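PDB 5C86: kelch domain-containing protein from Colletotrichum graminicola M1.001, which probably oxidises alcohols to aldehydes at a copper centre, as a fungal alcohol oxidase of the galactose oxidase and glyoxal oxidase family (AA5). Local coordinates for residues Arg430-Asp435 / Gly454-Gly459; Ser414-Ser419 / Met462-Asn467. All coordinates share one frame; numbering follows the deposited sequence.

Contact 1: residues Arg430-Asp435 / Gly454-Gly459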
# COMPACT_ATOMS: atom_id res chain seq x y z
N ARG A 430 -4.31 -2.24 -4.85
CA ARG A 430 -4.96 -3.43 -5.35
C ARG A 430 -4.81 -3.49 -6.82
O ARG A 430 -4.68 -2.48 -7.51
CB ARG A 430 -6.45 -3.41 -4.94
CG ARG A 430 -7.26 -2.26 -5.48
CD ARG A 430 -8.75 -2.38 -5.18
NE ARG A 430 -8.95 -2.39 -3.72
CZ ARG A 430 -9.98 -2.97 -3.07
NH1 ARG A 430 -11.04 -3.51 -3.75
NH2 ARG A 430 -9.98 -2.94 -1.75
N ARG A 431 -4.88 -4.69 -7.34
CA ARG A 431 -4.81 -4.93 -8.78
C ARG A 431 -6.11 -5.55 -9.31
O ARG A 431 -6.65 -6.47 -8.70
CB ARG A 431 -3.72 -5.91 -9.10
CG ARG A 431 -3.71 -6.45 -10.52
CD ARG A 431 -2.47 -7.30 -10.78
NE ARG A 431 -2.53 -8.05 -12.07
CZ ARG A 431 -3.21 -9.15 -12.26
NH1 ARG A 431 -3.87 -9.74 -11.27
NH2 ARG A 431 -3.17 -9.72 -13.44
N ILE A 432 -6.55 -5.04 -10.42
CA ILE A 432 -7.68 -5.51 -11.22
C ILE A 432 -7.15 -5.91 -12.59
O ILE A 432 -6.74 -5.07 -13.36
CB ILE A 432 -8.72 -4.40 -11.31
CG1 ILE A 432 -9.32 -4.17 -9.90
CG2 ILE A 432 -9.78 -4.69 -12.42
CD1 ILE A 432 -10.07 -2.84 -9.83
N PRO A 433 -7.20 -7.20 -12.93
CA PRO A 433 -6.88 -7.57 -14.32
C PRO A 433 -8.00 -7.17 -15.21
O PRO A 433 -9.15 -7.06 -14.78
CB PRO A 433 -6.79 -9.09 -14.27
CG PRO A 433 -7.62 -9.48 -13.15
CD PRO A 433 -7.65 -8.35 -12.15
N LEU A 434 -7.68 -6.84 -16.47
CA LEU A 434 -8.69 -6.39 -17.42
C LEU A 434 -8.51 -7.09 -18.75
O LEU A 434 -7.47 -7.06 -19.28
CB LEU A 434 -8.58 -4.90 -17.67
CG LEU A 434 -8.72 -3.95 -16.47
CD1 LEU A 434 -8.21 -2.59 -16.85
CD2 LEU A 434 -10.16 -3.78 -16.10
N ASP A 435 -9.59 -7.66 -19.28
CA ASP A 435 -9.53 -8.29 -20.62
C ASP A 435 -9.90 -7.22 -21.65
O ASP A 435 -10.90 -6.56 -21.48
CB ASP A 435 -10.64 -9.34 -20.69
CG ASP A 435 -10.48 -10.53 -19.76
OD1 ASP A 435 -9.33 -10.93 -19.54
OD2 ASP A 435 -11.55 -11.14 -19.35
N GLY A 454 -16.81 -1.97 -4.80
CA GLY A 454 -16.05 -2.72 -3.82
C GLY A 454 -14.84 -3.37 -4.37
O GLY A 454 -13.93 -3.71 -3.63
N VAL A 455 -14.84 -3.54 -5.70
CA VAL A 455 -13.74 -4.05 -6.47
C VAL A 455 -12.89 -2.86 -6.95
O VAL A 455 -11.74 -2.70 -6.53
CB VAL A 455 -14.22 -4.90 -7.65
CG1 VAL A 455 -13.05 -5.26 -8.59
CG2 VAL A 455 -14.91 -6.16 -7.12
N ALA A 456 -13.49 -1.96 -7.74
CA ALA A 456 -12.85 -0.77 -8.24
C ALA A 456 -13.14 0.35 -7.28
O ALA A 456 -14.00 1.23 -7.46
CB ALA A 456 -13.41 -0.46 -9.60
N ILE A 457 -12.42 0.31 -6.16
CA ILE A 457 -12.49 1.41 -5.18
C ILE A 457 -12.19 2.73 -5.91
O ILE A 457 -11.27 2.82 -6.68
CB ILE A 457 -11.47 1.17 -4.05
CG1 ILE A 457 -11.72 -0.12 -3.24
CG2 ILE A 457 -11.41 2.40 -3.17
CD1 ILE A 457 -13.04 -0.13 -2.47
N PRO A 458 -13.00 3.78 -5.69
CA PRO A 458 -12.75 5.04 -6.36
C PRO A 458 -11.38 5.60 -6.15
O PRO A 458 -10.74 5.36 -5.10
CB PRO A 458 -13.78 6.00 -5.78
CG PRO A 458 -14.74 5.16 -5.15
CD PRO A 458 -14.16 3.82 -4.78
N GLY A 459 -10.91 6.33 -7.13
CA GLY A 459 -9.62 6.94 -7.05
C GLY A 459 -8.76 6.68 -8.25
O GLY A 459 -9.18 6.10 -9.25
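Two successive backbone carbonyls of the 454-459 loop meet at a single nitrogen, NH1 of Arg430. Its bond to Val455 O is 3.0 Å long with an N-H...O angle of 152°, and NH1 stands somewhat tilted from the plane of that carbonyl. The second, from NH1 to Gly454 O at 2.9 Å, is weak because it is sharply bent. Both oxygens lie at the guanidinium edge, Val455 O somewhat out of its plane, while Ile457 approaches from over one face and puts CG1 3.3 Å from Arg430 CZ, above the centre of the group. The arginine chain turns at chi3 (62°), which brings the flat end round beneath the isoleucine. NH2 is bonded to Ser183 O on strand 181-183, so the same side chain ties this loop of the galactose oxidase-like early set domain, an immunoglobulin-like beta-sandwich, to a four-stranded antiparallel sheet consistent with a blade of the kelch propeller. The loop turns tightly here, with Ala456 at the centre of an inverse gamma turn. Two residues on, in the strand, Ile432 extends CD1 over the turn, 4.0 Å from Val455 CG1 and 4.1 Å from Ala456 CB. Pro450, Ala231 and Val232 also touch this buried isoleucine.

Contact 2: residues Ser414-Ser419 / Met462-Asn467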
# COMPACT_ATOMS: atom_id res chain seq x y z
N SER A 414 -4.00 -4.46 -17.04
CA SER A 414 -4.38 -4.39 -15.62
C SER A 414 -4.44 -2.98 -15.14
O SER A 414 -3.86 -2.08 -15.75
CB SER A 414 -3.51 -5.18 -14.66
OG SER A 414 -2.22 -4.70 -14.69
N MET A 415 -5.20 -2.73 -14.09
CA MET A 415 -5.27 -1.42 -13.44
C MET A 415 -4.82 -1.63 -11.99
O MET A 415 -5.32 -2.50 -11.32
CB MET A 415 -6.63 -0.73 -13.56
CG MET A 415 -7.81 -1.50 -13.04
SD MET A 415 -9.44 -0.84 -13.55
CE MET A 415 -9.74 0.44 -12.32
N ILE A 416 -3.86 -0.86 -11.56
CA ILE A 416 -3.33 -0.98 -10.18
C ILE A 416 -3.57 0.29 -9.45
O ILE A 416 -3.19 1.36 -9.95
CB ILE A 416 -1.85 -1.37 -10.17
CG1 ILE A 416 -1.66 -2.79 -10.76
CG2 ILE A 416 -1.31 -1.39 -8.73
CD1 ILE A 416 -0.30 -3.38 -10.59
N ARG A 417 -4.23 0.23 -8.32
CA ARG A 417 -4.58 1.43 -7.64
C ARG A 417 -3.38 2.17 -7.05
O ARG A 417 -2.48 1.53 -6.43
CB ARG A 417 -5.58 1.12 -6.56
CG ARG A 417 -6.39 2.34 -6.07
CD ARG A 417 -7.65 1.95 -5.28
NE ARG A 417 -8.36 3.08 -4.73
CZ ARG A 417 -7.89 3.81 -3.73
NH1 ARG A 417 -6.86 3.45 -3.06
NH2 ARG A 417 -8.52 4.91 -3.35
N VAL A 418 -3.31 3.49 -7.26
CA VAL A 418 -2.20 4.29 -6.76
C VAL A 418 -2.23 4.30 -5.25
O VAL A 418 -3.29 4.38 -4.61
CB VAL A 418 -2.29 5.72 -7.35
CG1 VAL A 418 -1.33 6.69 -6.74
CG2 VAL A 418 -2.21 5.70 -8.88
N SER A 419 -1.04 4.21 -4.65
CA SER A 419 -0.99 3.92 -3.22
C SER A 419 0.13 4.64 -2.47
O SER A 419 0.81 5.47 -3.02
CB SER A 419 -0.98 2.38 -2.97
OG SER A 419 0.25 1.86 -3.39
N MET A 462 -3.17 3.20 -12.05
CA MET A 462 -2.22 3.05 -13.15
C MET A 462 -2.75 1.99 -14.11
O MET A 462 -2.97 0.86 -13.68
CB MET A 462 -0.92 2.63 -12.62
CG MET A 462 -0.22 3.75 -11.85
SD MET A 462 1.33 3.21 -11.05
CE MET A 462 0.71 2.31 -9.64
N LEU A 463 -2.91 2.32 -15.40
CA LEU A 463 -3.29 1.35 -16.42
C LEU A 463 -1.99 0.87 -17.04
O LEU A 463 -1.17 1.66 -17.48
CB LEU A 463 -4.22 1.98 -17.47
CG LEU A 463 -5.27 1.07 -18.07
CD1 LEU A 463 -6.50 1.81 -18.65
CD2 LEU A 463 -4.51 0.21 -19.12
N PHE A 464 -1.76 -0.43 -16.94
CA PHE A 464 -0.68 -1.15 -17.62
C PHE A 464 -1.16 -2.04 -18.73
O PHE A 464 -2.19 -2.72 -18.60
CB PHE A 464 0.06 -1.99 -16.61
CG PHE A 464 0.84 -1.22 -15.55
CD1 PHE A 464 2.14 -0.80 -15.85
CD2 PHE A 464 0.35 -0.94 -14.27
CE1 PHE A 464 2.91 -0.11 -14.94
CE2 PHE A 464 1.13 -0.30 -13.32
CZ PHE A 464 2.43 0.09 -13.67
N ALA A 465 -0.35 -2.06 -19.80
CA ALA A 465 -0.57 -2.96 -20.90
C ALA A 465 0.70 -3.79 -20.99
O ALA A 465 1.82 -3.23 -20.93
CB ALA A 465 -0.78 -2.21 -22.17
N MET A 466 0.53 -5.09 -21.17
CA MET A 466 1.62 -6.04 -21.23
C MET A 466 1.58 -6.73 -22.60
O MET A 466 0.57 -7.27 -23.01
CB MET A 466 1.54 -7.05 -20.09
CG MET A 466 1.87 -6.41 -18.74
SD MET A 466 0.95 -7.07 -17.33
CE MET A 466 -0.75 -6.64 -17.78
N ASN A 467 2.71 -6.71 -23.32
CA ASN A 467 2.79 -7.42 -24.57
C ASN A 467 2.74 -8.93 -24.36
O ASN A 467 2.59 -9.45 -23.23
CB ASN A 467 4.05 -6.94 -25.37
CG ASN A 467 5.34 -7.43 -24.82
OD1 ASN A 467 5.41 -8.33 -23.99
ND2 ASN A 467 6.46 -6.84 -25.34
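Ser414, Ile416, Met462 and Phe464 turn their side chains to one face of the paired strands, and Met415 and Leu463 turn theirs to the other. On the first face Met462 bends at chi3 (-76°), folding its methyl back toward the neighbouring strand, where CE lies 4.3 Å from Ile416 CG2. Ile416 CD1 reaches the Phe464 ring obliquely, 4.4 Å from CE2. Farther along, where the pairing continues with Val418 bonded through its backbone to Tyr460, the Val418 side chain crosses Met462 at about a right angle, its CG2 4.1 Å from Met462 CG. Strands 412-422 and 459-466 are antiparallel neighbours in the immunoglobulin-like early set domain, and Ser414-Phe464 and Ile416-Met462 are its hydrogen-bonded pairs here. Each pair has two bonds; the shortest runs from Met462 N to Ile416 O at 2.8 Å and is nearly straight, with an N-H...O angle of 170°. Between them Met415 and Leu463 form the non-hydrogen-bonded pair, and Met415 CA comes 3.2 Å from Met462 O in a CA-H...O contact. Ser414 sets its hydroxyl beside Phe464, OG to CB 4.0 Å, while the polar partner of that hydroxyl is Pro287 O. The Met415 side chain packs on Ile432, Phe478 and Val480.

Overall arrangement
Both contacts are buried and lie in the early set domain, their centres about 9 Å apart, but they differ in kind. Contact 2 pairs two neighbouring strands through regular backbone bonds, with mostly apolar side chains on both faces; contact 1 sets a loop against the next strand, 431-438, and its polar bonds come from a side chain. Strand 412-422 joins them, pairing with 459-466 along one edge and with 431-438 along the other, where Arg430 O lies 2.9 Å from Arg417 N. Arg417 also links the two through its side chain: NH2 bonds Pro458 O and NE packs on Ile457. The same guanidinium group has a further partner in Asp428, a salt bridge through NH1.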